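Local coordinates for protein pyruvate kinase 1 (Trypanosoma brucei brucei, PDB 4HYV) that catalyses the final step of glycolysis, the transfer of the phosphoryl group from phosphoenolpyruvate to ADP, which yields pyruvate and ATP, at residues A[14-19]-A[351-356]; A[208-213]-A[235-240]; A[261-266]-A[293-298]; A[297-302]-A[314-319]. One frame throughout, in Å; residues are numbered along the deposited sequence.

Interaction 1 (A[14-19]-A[351-356]); sequences EPVAKH and CVEAQS
V16 sends its two methyls to different partners on the last turns of helix 340-356. CG1 touches the carboxylate of E353, 3.2 Å from OE1 and almost as near OE2. That carboxylate is also salt-bridged by K274 of the second subunit, which packs on V16 as well. CG2 of V16 lies 3.8 Å from CG1 of V352, and these two side chains meet nearly at a right angle. A17 follows with the first hydrogen bond. Its N donates to OG of S356 over 3.0 Å, nearly straight at 170°. The same hydroxyl donates to O of V352 one turn back (2.7 Å). The O atom of V352 also takes the helical N-H of S356, from the opposite face of its plane. The hydroxyl is thus held from two sides. In the fold, residues 14-19 lead toward strand 23-27, the first of the TIM barrel. Helix 340-356 follows strand 327-330, the eighth. The contact therefore joins the entry to the barrel with its last helix. The CB of A17 rests 3.6 Å from NE2 of Q355. At H19 the carbonyl O accepts from NE2 of Q355 at 3.0 Å. The Q355 chain is extended, with CG anti to N (chi1 168°), and H19 O lies in its amide plane. OE1 of Q355 accepts from the backbone N of A21. The ring of H19 meets Y470 edge-to-face.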
loop_
_atom_site.group_PDB
_atom_site.type_symbol
_atom_site.label_atom_id
_atom_site.label_comp_id
_atom_site.label_asym_id
_atom_site.label_seq_id
_atom_site.Cartn_x
_atom_site.Cartn_y
_atom_site.Cartn_z
ATOM N N GLU A 14 24.999 -10.722 8.018
ATOM C CA GLU A 14 24.653 -11.518 6.855
ATOM C C GLU A 14 25.757 -11.422 5.796
ATOM O O GLU A 14 26.380 -10.390 5.647
ATOM C CB GLU A 14 23.326 -11.035 6.254
ATOM C CG GLU A 14 22.080 -11.342 7.084
ATOM C CD GLU A 14 22.218 -12.601 7.911
ATOM O OE1 GLU A 14 21.904 -12.551 9.116
ATOM O OE2 GLU A 14 22.636 -13.643 7.362
ATOM N N PRO A 15 25.906 -12.467 4.974
ATOM C CA PRO A 15 26.761 -12.354 3.793
ATOM C C PRO A 15 26.272 -11.203 2.896
ATOM O O PRO A 15 25.067 -11.010 2.756
ATOM C CB PRO A 15 26.542 -13.700 3.075
ATOM C CG PRO A 15 26.030 -14.621 4.146
ATOM C CD PRO A 15 25.164 -13.741 5.000
ATOM N N VAL A 16 27.187 -10.498 2.242
ATOM C CA VAL A 16 26.785 -9.508 1.213
ATOM C C VAL A 16 26.688 -10.100 -0.198
ATOM O O VAL A 16 27.226 -11.166 -0.477
ATOM C CB VAL A 16 27.721 -8.286 1.167
ATOM C CG1 VAL A 16 27.603 -7.490 2.455
ATOM C CG2 VAL A 16 29.166 -8.710 0.911
ATOM N N ALA A 17 26.042 -9.354 -1.087
ATOM C CA ALA A 17 25.939 -9.703 -2.467
ATOM C C ALA A 17 27.299 -10.102 -3.035
ATOM O O ALA A 17 28.327 -9.445 -2.746
ATOM C CB ALA A 17 25.350 -8.521 -3.244
ATOM N N LYS A 18 27.297 -11.086 -3.936
ATOM C CA LYS A 18 28.549 -11.547 -4.547
ATOM C C LYS A 18 28.931 -10.773 -5.807
ATOM O O LYS A 18 30.109 -10.725 -6.206
ATOM C CB LYS A 18 28.479 -13.043 -4.843
ATOM C CG LYS A 18 28.859 -13.919 -3.649
ATOM C CD LYS A 18 28.259 -15.306 -3.778
ATOM C CE LYS A 18 26.742 -15.242 -3.689
ATOM N NZ LYS A 18 26.099 -16.409 -4.346
ATOM N N HIS A 19 27.951 -10.132 -6.414
ATOM C CA HIS A 19 28.169 -9.458 -7.696
ATOM C C HIS A 19 27.768 -8.040 -7.639
ATOM O O HIS A 19 26.601 -7.727 -7.464
ATOM C CB HIS A 19 27.406 -10.182 -8.774
ATOM C CG HIS A 19 27.652 -11.665 -8.763
ATOM N ND1 HIS A 19 28.906 -12.188 -8.894
ATOM C CD2 HIS A 19 26.817 -12.735 -8.367
ATOM C CE1 HIS A 19 28.842 -13.530 -8.752
ATOM N NE2 HIS A 19 27.567 -13.857 -8.386
ATOM N N CYS A 351 29.653 0.200 -2.313
ATOM C CA CYS A 351 28.609 -0.105 -3.290
ATOM C C CYS A 351 27.869 -1.418 -2.993
ATOM O O CYS A 351 26.631 -1.439 -2.949
ATOM C CB CYS A 351 29.203 -0.158 -4.688
ATOM S SG CYS A 351 29.502 1.495 -5.328
ATOM N N VAL A 352 28.626 -2.504 -2.787
ATOM C CA VAL A 352 28.038 -3.825 -2.580
ATOM C C VAL A 352 27.219 -3.851 -1.268
ATOM O O VAL A 352 26.136 -4.443 -1.195
ATOM C CB VAL A 352 29.148 -4.915 -2.523
ATOM C CG1 VAL A 352 28.633 -6.200 -1.927
ATOM C CG2 VAL A 352 29.718 -5.150 -3.914
ATOM N N GLU A 353 27.743 -3.193 -0.247
ATOM C CA GLU A 353 27.046 -3.046 1.032
ATOM C C GLU A 353 25.685 -2.312 0.866
ATOM O O GLU A 353 24.648 -2.811 1.294
ATOM C CB GLU A 353 27.962 -2.260 1.985
ATOM C CG GLU A 353 27.993 -2.696 3.427
ATOM C CD GLU A 353 27.946 -4.198 3.640
ATOM O OE1 GLU A 353 29.007 -4.863 3.556
ATOM O OE2 GLU A 353 26.870 -4.681 4.055
ATOM N N ALA A 354 25.693 -1.145 0.215
ATOM C CA ALA A 354 24.454 -0.419 -0.034
ATOM C C ALA A 354 23.483 -1.251 -0.886
ATOM O O ALA A 354 22.250 -1.310 -0.611
ATOM C CB ALA A 354 24.748 0.932 -0.721
ATOM N N GLN A 355 24.031 -1.904 -1.915
ATOM C CA GLN A 355 23.249 -2.789 -2.767
ATOM C C GLN A 355 22.569 -3.891 -1.973
ATOM O O GLN A 355 21.352 -4.117 -2.106
ATOM C CB GLN A 355 24.161 -3.378 -3.825
ATOM C CG GLN A 355 23.585 -4.526 -4.628
ATOM C CD GLN A 355 24.666 -5.177 -5.480
ATOM O OE1 GLN A 355 25.738 -4.574 -5.732
ATOM N NE2 GLN A 355 24.408 -6.395 -5.935
ATOM N N SER A 356 23.321 -4.519 -1.067
ATOM C CA SER A 356 22.762 -5.556 -0.198
ATOM C C SER A 356 21.739 -5.033 0.826
ATOM O O SER A 356 20.917 -5.790 1.325
ATOM C CB SER A 356 23.891 -6.327 0.515
ATOM O OG SER A 356 24.878 -6.663 -0.439
#

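Interaction 2 (A[208-213]-A[235-240]); sequences MIFASF and LIISKI. With PEP (phosphoenolpyruvate), chain E.
K239 crosses the end of strand 208-211 with almost its whole side chain. CB lies over the carbonyl of A211, 3.3 Å from its O, and CG follows at 3.6 Å from that O. CD rests 3.8 Å from CB of F210 and also nears the hydroxyl of S212. The chain bends about its CG-CD bond (chi3 60°), and CE comes to 3.4 Å from O2 of phosphoenolpyruvate. NZ then donates to OG of S212 at 2.8 Å and to ligand O2, the bridging ester oxygen, at 3.0 Å. A weak bond runs from NZ to phosphate oxygen O1P. D84 forms a salt bridge with the same NZ, and the carbonyl of T85 is bonded to OG of S212. Behind this site the backbones run parallel. I209 N bonds to L235 O, I237 N to I209 O, A211 N to I237 O and K239 N to A211 O. F210 and I237 lie side by side on one face of the sheet, with ring atom CD1 of F210 3.7 Å from CB of I237. The two strands, joined through helix 217-227, form a beta-alpha-beta unit of the TIM barrel, with the ligand at the C-terminal strand ends, the usual active site of TIM-barrel enzymes.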
loop_
_atom_site.group_PDB
_atom_site.type_symbol
_atom_site.label_atom_id
_atom_site.label_comp_id
_atom_site.label_asym_id
_atom_site.label_seq_id
_atom_site.Cartn_x
_atom_site.Cartn_y
_atom_site.Cartn_z
ATOM N N MET A 208 31.988 7.943 -24.775
ATOM C CA MET A 208 31.020 8.906 -24.255
ATOM C C MET A 208 31.650 10.281 -23.998
ATOM O O MET A 208 32.837 10.390 -23.681
ATOM C CB MET A 208 30.396 8.368 -22.976
ATOM C CG MET A 208 31.389 8.122 -21.874
ATOM S SD MET A 208 30.747 7.008 -20.598
ATOM C CE MET A 208 30.909 5.387 -21.385
ATOM N N ILE A 209 30.824 11.310 -24.049
ATOM C CA ILE A 209 31.218 12.654 -23.611
ATOM C C ILE A 209 30.580 12.964 -22.271
ATOM O O ILE A 209 29.369 12.869 -22.142
ATOM C CB ILE A 209 30.700 13.726 -24.591
ATOM C CG1 ILE A 209 31.129 13.377 -26.022
ATOM C CG2 ILE A 209 31.209 15.108 -24.182
ATOM C CD1 ILE A 209 32.629 13.165 -26.188
ATOM N N PHE A 210 31.373 13.458 -21.318
ATOM C CA PHE A 210 30.810 14.139 -20.141
ATOM C C PHE A 210 30.853 15.653 -20.407
ATOM O O PHE A 210 31.945 16.280 -20.393
ATOM C CB PHE A 210 31.627 13.823 -18.872
ATOM C CG PHE A 210 31.698 12.340 -18.510
ATOM C CD1 PHE A 210 30.819 11.420 -19.056
ATOM C CD2 PHE A 210 32.566 11.908 -17.505
ATOM C CE1 PHE A 210 30.845 10.084 -18.655
ATOM C CE2 PHE A 210 32.600 10.573 -17.099
ATOM C CZ PHE A 210 31.707 9.667 -17.649
ATOM N N ALA A 211 29.691 16.235 -20.682
ATOM C CA ALA A 211 29.637 17.598 -21.235
ATOM C C ALA A 211 29.450 18.606 -20.105
ATOM O O ALA A 211 28.421 18.621 -19.446
ATOM C CB ALA A 211 28.505 17.721 -22.255
ATOM N N SER A 212 30.484 19.402 -19.844
ATOM C CA SER A 212 30.467 20.274 -18.704
ATOM C C SER A 212 29.457 21.423 -18.873
ATOM O O SER A 212 29.229 21.926 -19.995
ATOM C CB SER A 212 31.868 20.804 -18.418
ATOM O OG SER A 212 32.781 19.745 -18.198
ATOM N N PHE A 213 28.842 21.818 -17.757
ATOM C CA PHE A 213 28.020 23.044 -17.689
ATOM C C PHE A 213 26.822 23.076 -18.610
ATOM O O PHE A 213 26.354 24.148 -18.982
ATOM C CB PHE A 213 28.876 24.310 -17.871
ATOM C CG PHE A 213 29.947 24.468 -16.815
ATOM C CD1 PHE A 213 29.611 24.839 -15.514
ATOM C CD2 PHE A 213 31.303 24.157 -17.105
ATOM C CE1 PHE A 213 30.588 24.900 -14.509
ATOM C CE2 PHE A 213 32.279 24.237 -16.106
ATOM C CZ PHE A 213 31.917 24.596 -14.806
ATOM N N LEU A 235 27.808 8.374 -26.510
ATOM C CA LEU A 235 26.825 8.832 -25.513
ATOM C C LEU A 235 27.143 10.250 -25.131
ATOM O O LEU A 235 28.308 10.608 -24.985
ATOM C CB LEU A 235 26.886 7.975 -24.263
ATOM C CG LEU A 235 26.681 6.474 -24.403
ATOM C CD1 LEU A 235 26.676 5.883 -23.007
ATOM C CD2 LEU A 235 25.385 6.125 -25.147
ATOM N N ILE A 236 26.117 11.054 -24.921
ATOM C CA ILE A 236 26.321 12.364 -24.303
ATOM C C ILE A 236 25.744 12.374 -22.896
ATOM O O ILE A 236 24.519 12.291 -22.702
ATOM C CB ILE A 236 25.702 13.535 -25.133
ATOM C CG1 ILE A 236 26.379 13.657 -26.491
ATOM C CG2 ILE A 236 25.866 14.863 -24.400
ATOM C CD1 ILE A 236 25.719 14.711 -27.358
ATOM N N ILE A 237 26.640 12.424 -21.917
ATOM C CA ILE A 237 26.260 12.517 -20.536
ATOM C C ILE A 237 26.376 13.987 -20.112
ATOM O O ILE A 237 27.484 14.566 -20.083
ATOM C CB ILE A 237 27.192 11.628 -19.668
ATOM C CG1 ILE A 237 27.291 10.210 -20.246
ATOM C CG2 ILE A 237 26.791 11.661 -18.189
ATOM C CD1 ILE A 237 26.032 9.400 -20.123
ATOM N N SER A 238 25.246 14.615 -19.844
ATOM C CA SER A 238 25.240 16.039 -19.523
ATOM C C SER A 238 25.547 16.260 -18.051
ATOM O O SER A 238 24.961 15.615 -17.174
ATOM C CB SER A 238 23.874 16.656 -19.854
ATOM O OG SER A 238 23.673 16.661 -21.250
ATOM N N LYS A 239 26.497 17.139 -17.774
ATOM C CA LYS A 239 26.867 17.387 -16.394
ATOM C C LYS A 239 26.014 18.546 -15.862
ATOM O O LYS A 239 25.951 19.606 -16.482
ATOM C CB LYS A 239 28.353 17.719 -16.303
ATOM C CG LYS A 239 29.255 16.537 -16.601
ATOM C CD LYS A 239 30.678 16.990 -16.915
ATOM C CE LYS A 239 31.300 17.758 -15.748
ATOM N NZ LYS A 239 32.757 18.013 -16.019
ATOM N N ILE A 240 25.270 18.305 -14.776
ATOM C CA ILE A 240 24.450 19.368 -14.168
ATOM C C ILE A 240 25.240 19.994 -13.039
ATOM O O ILE A 240 25.647 19.307 -12.091
ATOM C CB ILE A 240 23.155 18.802 -13.585
ATOM C CG1 ILE A 240 22.404 18.028 -14.662
ATOM C CG2 ILE A 240 22.315 19.918 -12.991
ATOM C CD1 ILE A 240 21.990 18.888 -15.840
HETATM C C1 PEP E . 32.109 18.711 -10.954
HETATM O O1 PEP E . 32.155 19.978 -11.008
HETATM O "O2'" PEP E . 31.547 18.135 -9.985
HETATM C C2 PEP E . 32.810 17.883 -12.017
HETATM C C3 PEP E . 32.547 16.362 -12.105
HETATM O O2 PEP E . 33.350 18.524 -13.086
HETATM P P PEP E . 34.896 19.207 -13.020
HETATM O O1P PEP E . 35.439 18.679 -14.383
HETATM O O2P PEP E . 34.723 20.576 -12.500
HETATM O O3P PEP E . 35.729 18.358 -11.987
#

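Interaction 3 (A[261-266]-A[293-298]); sequences VARGDL and VICATQ. With MG (magnesium ion), chain C; PEP (phosphoenolpyruvate), chain E.
V261 and its neighbours I294 and A296 carry the backbone bonds. V261 N donates to I294 O over 2.8 Å, and A296 N returns a longer bond of 3.2 Å to V261 O. The pairing is parallel and short. It ends where the chain turns from strand 258-262 into helix 263-269.

The next group belongs to the guanidinium of R263. NE donates to A296 O at 3.1 Å, from well above the carbonyl plane (44° out of it). NH2 donates to T297 O at 3.0 Å. C295 SG sits over one face of the group, toward its rim. NH2 is also salt-bridged to D316, and NH1 is bonded to Q279. These bonds fix the rotation of the flat group.

Strands 258-262 and 293-296 are the sixth and seventh of the TIM barrel. The carboxylate of phosphoenolpyruvate lies at their C-terminal ends.

Apolar packing is slight. CG2 of T297 lies 3.6 Å from CA of G264, and V261 and V293 touch through methyls.

Metal and ligand bonds come last. OD1 of D265 binds the magnesium ion at 1.9 Å. E241, a water and phosphoenolpyruvate oxygens O1 and O2P, with O2 at a longer 2.6 Å, also coordinate the ion. D265 N donates to ligand O1 at 2.8 Å, nearly straight at 175°. G264 N and OG1 of T297 reach the other carboxylate oxygen, O2', whose position is less certain. The helix start would probably favour this negative group. R311 of the second subunit bonds the carbonyls of R263 and G264.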
loop_
_atom_site.group_PDB
_atom_site.type_symbol
_atom_site.label_atom_id
_atom_site.label_comp_id
_atom_site.label_asym_id
_atom_site.label_seq_id
_atom_site.Cartn_x
_atom_site.Cartn_y
_atom_site.Cartn_z
ATOM N N VAL A 261 25.494 14.205 -11.984
ATOM C CA VAL A 261 25.337 15.221 -10.938
ATOM C C VAL A 261 26.717 15.726 -10.540
ATOM O O VAL A 261 27.456 15.041 -9.812
ATOM C CB VAL A 261 24.636 14.683 -9.670
ATOM C CG1 VAL A 261 24.286 15.851 -8.752
ATOM C CG2 VAL A 261 23.390 13.885 -10.057
ATOM N N ALA A 262 27.102 16.868 -11.094
ATOM C CA ALA A 262 28.488 17.303 -11.030
ATOM C C ALA A 262 28.657 18.189 -9.797
ATOM O O ALA A 262 28.554 19.417 -9.888
ATOM C CB ALA A 262 28.858 18.064 -12.309
ATOM N N ARG A 263 28.795 17.551 -8.633
ATOM C CA ARG A 263 28.489 18.201 -7.372
ATOM C C ARG A 263 29.510 19.302 -7.036
ATOM O O ARG A 263 29.222 20.184 -6.258
ATOM C CB ARG A 263 28.389 17.165 -6.233
ATOM C CG ARG A 263 27.147 16.237 -6.341
ATOM C CD ARG A 263 27.006 15.364 -5.101
ATOM N NE ARG A 263 28.263 14.694 -4.754
ATOM C CZ ARG A 263 28.405 13.899 -3.703
ATOM N NH1 ARG A 263 27.349 13.615 -2.955
ATOM N NH2 ARG A 263 29.603 13.379 -3.396
ATOM N N GLY A 264 30.699 19.233 -7.648
ATOM C CA GLY A 264 31.777 20.179 -7.364
ATOM C C GLY A 264 31.404 21.605 -7.779
ATOM O O GLY A 264 31.131 22.453 -6.926
ATOM N N ASP A 265 31.264 21.844 -9.083
ATOM C CA ASP A 265 30.706 23.124 -9.519
ATOM C C ASP A 265 29.293 23.405 -9.010
ATOM O O ASP A 265 28.980 24.537 -8.603
ATOM C CB ASP A 265 30.810 23.303 -11.039
ATOM C CG ASP A 265 32.240 23.588 -11.482
ATOM O OD1 ASP A 265 32.925 22.636 -11.939
ATOM O OD2 ASP A 265 32.736 24.691 -11.172
ATOM N N LEU A 266 28.444 22.383 -8.984
ATOM C CA LEU A 266 27.061 22.613 -8.531
ATOM C C LEU A 266 27.027 23.258 -7.147
ATOM O O LEU A 266 26.177 24.100 -6.863
ATOM C CB LEU A 266 26.271 21.312 -8.541
ATOM C CG LEU A 266 24.780 21.391 -8.220
ATOM C CD1 LEU A 266 24.112 22.298 -9.260
ATOM C CD2 LEU A 266 24.172 19.979 -8.249
ATOM N N VAL A 293 22.814 7.459 -14.721
ATOM C CA VAL A 293 23.104 8.632 -13.973
ATOM C C VAL A 293 24.339 8.409 -13.076
ATOM O O VAL A 293 24.489 7.357 -12.421
ATOM C CB VAL A 293 21.871 9.131 -13.163
ATOM C CG1 VAL A 293 21.522 8.128 -12.063
ATOM C CG2 VAL A 293 22.164 10.535 -12.552
ATOM N N ILE A 294 25.239 9.384 -13.098
ATOM C CA ILE A 294 26.511 9.301 -12.336
ATOM C C ILE A 294 26.517 10.358 -11.245
ATOM O O ILE A 294 26.216 11.518 -11.501
ATOM C CB ILE A 294 27.686 9.592 -13.253
ATOM C CG1 ILE A 294 27.570 8.761 -14.534
ATOM C CG2 ILE A 294 28.998 9.352 -12.547
ATOM C CD1 ILE A 294 28.592 9.163 -15.592
ATOM N N CYS A 295 26.792 9.933 -10.015
ATOM C CA CYS A 295 27.063 10.844 -8.944
ATOM C C CYS A 295 28.592 11.137 -8.834
ATOM O O CYS A 295 29.398 10.216 -8.767
ATOM C CB CYS A 295 26.547 10.264 -7.648
ATOM S SG CYS A 295 26.666 11.448 -6.308
ATOM N N ALA A 296 28.967 12.417 -8.782
ATOM C CA ALA A 296 30.372 12.809 -8.865
ATOM C C ALA A 296 30.818 13.762 -7.754
ATOM O O ALA A 296 30.043 14.573 -7.271
ATOM C CB ALA A 296 30.693 13.406 -10.232
ATOM N N THR A 297 32.083 13.614 -7.356
ATOM C CA THR A 297 32.929 14.688 -6.827
ATOM C C THR A 297 33.000 14.699 -5.291
ATOM O O THR A 297 31.975 14.735 -4.609
ATOM C CB THR A 297 32.579 16.092 -7.358
ATOM O OG1 THR A 297 32.742 16.141 -8.806
ATOM C CG2 THR A 297 33.501 17.143 -6.680
ATOM N N GLN A 298 34.220 14.570 -4.782
ATOM C CA GLN A 298 34.492 14.535 -3.348
ATOM C C GLN A 298 33.828 13.380 -2.587
ATOM O O GLN A 298 33.660 13.457 -1.375
ATOM C CB GLN A 298 34.150 15.869 -2.691
ATOM C CG GLN A 298 35.023 17.033 -3.149
ATOM C CD GLN A 298 34.769 18.282 -2.323
ATOM O OE1 GLN A 298 33.626 18.557 -1.895
ATOM N NE2 GLN A 298 35.846 18.957 -1.956
HETATM MG MG MG C . 32.683 20.985 -12.846
HETATM C C1 PEP E . 32.109 18.711 -10.954
HETATM O O1 PEP E . 32.155 19.978 -11.008
HETATM O "O2'" PEP E . 31.547 18.135 -9.985
HETATM C C2 PEP E . 32.810 17.883 -12.017
HETATM C C3 PEP E . 32.547 16.362 -12.105
HETATM O O2 PEP E . 33.350 18.524 -13.086
HETATM P P PEP E . 34.896 19.207 -13.020
HETATM O O1P PEP E . 35.439 18.679 -14.383
HETATM O O2P PEP E . 34.723 20.576 -12.500
HETATM O O3P PEP E . 35.729 18.358 -11.987
HETATM O O HOH W 1 32.802 20.963 -14.882
#

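Interaction 4 (A[297-302]-A[314-319]); sequences TQMLES and VSDVAN. With PEP (phosphoenolpyruvate), chain E.
M299 and D316 bring the two backbones nearest, with 6.1 Å between their CA atoms. L300 and V314 stand further apart, 7.2 Å between CA atoms. Residues 297-302 form the loop that leaves strand 293-296, the seventh of the TIM barrel, and enter a 3-10 segment at 301. Residues 314-319 belong to helix 311-323, which follows that strand. The contact thus folds a beta-alpha loop of the barrel back on its own helix. It is made by packing alone.

The carboxylate of D316 meets M299 twice. OD2 is 3.4 Å from CA of M299 and 3.5 Å from its CE. D316 has CG anti to its backbone N (chi1 -173°), which directs the carboxylate at the loop. The M299 chain bends at its sulfur (chi3 78°), and this carries CE across D316 nearly at a right angle. There CE also approaches the carbonyl O of D316, at 3.7 Å, and CA of V317. The charge of D316 is met elsewhere. OD2 is the atom that pairs with R263, and OD1 is hydrogen-bonded to S315 of the second subunit. M347 of helix 340-356 touches both M299 and V317. L300 crosses V317 at about a right angle, and the touch is methyl to methyl, CD2 of L300 to CG2 of V317 at 3.8 Å.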
loop_
_atom_site.group_PDB
_atom_site.type_symbol
_atom_site.label_atom_id
_atom_site.label_comp_id
_atom_site.label_asym_id
_atom_site.label_seq_id
_atom_site.Cartn_x
_atom_site.Cartn_y
_atom_site.Cartn_z
ATOM N N THR A 297 32.083 13.614 -7.356
ATOM C CA THR A 297 32.929 14.688 -6.827
ATOM C C THR A 297 33.000 14.699 -5.291
ATOM O O THR A 297 31.975 14.735 -4.609
ATOM C CB THR A 297 32.579 16.092 -7.358
ATOM O OG1 THR A 297 32.742 16.141 -8.806
ATOM C CG2 THR A 297 33.501 17.143 -6.680
ATOM N N GLN A 298 34.220 14.570 -4.782
ATOM C CA GLN A 298 34.492 14.535 -3.348
ATOM C C GLN A 298 33.828 13.380 -2.587
ATOM O O GLN A 298 33.660 13.457 -1.375
ATOM C CB GLN A 298 34.150 15.869 -2.691
ATOM C CG GLN A 298 35.023 17.033 -3.149
ATOM C CD GLN A 298 34.769 18.282 -2.323
ATOM O OE1 GLN A 298 33.626 18.557 -1.895
ATOM N NE2 GLN A 298 35.846 18.957 -1.956
ATOM N N MET A 299 33.532 12.282 -3.267
ATOM C CA MET A 299 32.911 11.133 -2.582
ATOM C C MET A 299 33.806 10.469 -1.549
ATOM O O MET A 299 33.338 10.030 -0.513
ATOM C CB MET A 299 32.385 10.121 -3.598
ATOM C CG MET A 299 31.466 10.779 -4.628
ATOM S SD MET A 299 30.325 9.641 -5.413
ATOM C CE MET A 299 29.073 9.460 -4.140
ATOM N N LEU A 300 35.095 10.365 -1.858
ATOM C CA LEU A 300 36.069 9.736 -0.964
ATOM C C LEU A 300 37.287 10.664 -0.836
ATOM O O LEU A 300 38.439 10.217 -0.843
ATOM C CB LEU A 300 36.481 8.327 -1.479
ATOM C CG LEU A 300 35.399 7.228 -1.472
ATOM C CD1 LEU A 300 35.909 5.880 -1.980
ATOM C CD2 LEU A 300 34.815 7.049 -0.080
ATOM N N GLU A 301 37.009 11.961 -0.765
ATOM C CA GLU A 301 37.991 12.981 -1.004
ATOM C C GLU A 301 39.241 12.774 -0.151
ATOM O O GLU A 301 40.367 12.763 -0.672
ATOM C CB GLU A 301 37.396 14.347 -0.696
ATOM C CG GLU A 301 38.399 15.495 -0.808
ATOM C CD GLU A 301 38.551 15.978 -2.233
ATOM O OE1 GLU A 301 38.962 17.146 -2.429
ATOM O OE2 GLU A 301 38.204 15.208 -3.161
ATOM N N SER A 302 39.049 12.605 1.158
ATOM C CA SER A 302 40.182 12.463 2.076
ATOM C C SER A 302 41.162 11.348 1.681
ATOM O O SER A 302 42.308 11.371 2.113
ATOM C CB SER A 302 39.708 12.268 3.530
ATOM O OG SER A 302 39.281 10.939 3.752
ATOM N N VAL A 314 32.060 7.451 3.458
ATOM C CA VAL A 314 31.483 6.156 3.272
ATOM C C VAL A 314 29.949 6.271 3.104
ATOM O O VAL A 314 29.354 5.677 2.210
ATOM C CB VAL A 314 31.796 5.235 4.446
ATOM C CG1 VAL A 314 30.866 3.998 4.403
ATOM C CG2 VAL A 314 33.276 4.833 4.420
ATOM N N SER A 315 29.331 6.979 4.028
ATOM C CA SER A 315 27.951 7.355 3.940
ATOM C C SER A 315 27.563 7.969 2.549
ATOM O O SER A 315 26.544 7.621 1.965
ATOM C CB SER A 315 27.668 8.354 5.051
ATOM O OG SER A 315 26.491 9.036 4.810
ATOM N N ASP A 316 28.385 8.875 2.050
ATOM C CA ASP A 316 28.090 9.545 0.802
ATOM C C ASP A 316 27.972 8.557 -0.361
ATOM O O ASP A 316 27.038 8.641 -1.175
ATOM C CB ASP A 316 29.183 10.573 0.503
ATOM C CG ASP A 316 28.863 11.422 -0.697
ATOM O OD1 ASP A 316 27.686 11.772 -0.877
ATOM O OD2 ASP A 316 29.759 11.658 -1.527
ATOM N N VAL A 317 28.938 7.647 -0.457
ATOM C CA VAL A 317 28.911 6.575 -1.461
ATOM C C VAL A 317 27.701 5.644 -1.285
ATOM O O VAL A 317 27.001 5.331 -2.237
ATOM C CB VAL A 317 30.205 5.706 -1.434
ATOM C CG1 VAL A 317 30.049 4.519 -2.397
ATOM C CG2 VAL A 317 31.428 6.531 -1.806
ATOM N N ALA A 318 27.450 5.230 -0.062
ATOM C CA ALA A 318 26.356 4.315 0.195
ATOM C C ALA A 318 25.027 4.942 -0.188
ATOM O O ALA A 318 24.208 4.308 -0.848
ATOM C CB ALA A 318 26.356 3.880 1.649
ATOM N N ASN A 319 24.866 6.232 0.096
ATOM C CA ASN A 319 23.591 6.881 -0.152
ATOM C C ASN A 319 23.322 7.251 -1.619
ATOM O O ASN A 319 22.151 7.390 -2.038
ATOM C CB ASN A 319 23.385 8.085 0.788
ATOM C CG ASN A 319 22.972 7.647 2.195
ATOM O OD1 ASN A 319 21.998 6.945 2.357
ATOM N ND2 ASN A 319 23.799 7.933 3.170
HETATM C C1 PEP E . 32.109 18.711 -10.954
HETATM O O1 PEP E . 32.155 19.978 -11.008
HETATM O "O2'" PEP E . 31.547 18.135 -9.985
HETATM C C2 PEP E . 32.810 17.883 -12.017
HETATM C C3 PEP E . 32.547 16.362 -12.105
HETATM O O2 PEP E . 33.350 18.524 -13.086
HETATM P P PEP E . 34.896 19.207 -13.020
HETATM O O1P PEP E . 35.439 18.679 -14.383
HETATM O O2P PEP E . 34.723 20.576 -12.500
HETATM O O3P PEP E . 35.729 18.358 -11.987
#

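Interactions 2 and 3 are neighbours in the barrel sheet, with centres about 11 Å apart. I240 O probably accepts from A262 N, and CZ of F210 packs on CD1 of I294 at 3.8 Å. Together they hold one ligand. K239 of interaction 2 reaches its ester oxygen, while D265 of interaction 3 binds its magnesium ion and, by N, its carboxylate. Interaction 4 shares T297 and Q298 with interaction 3, and the pair of R263 and D316 joins the two. Interaction 1 lies outermost, its centre about 29 Å from that of interaction 2. It touches interaction 4, where CB of A354 is 3.4 Å from O of A318. Interactions 1, 3 and 4 all meet the second subunit.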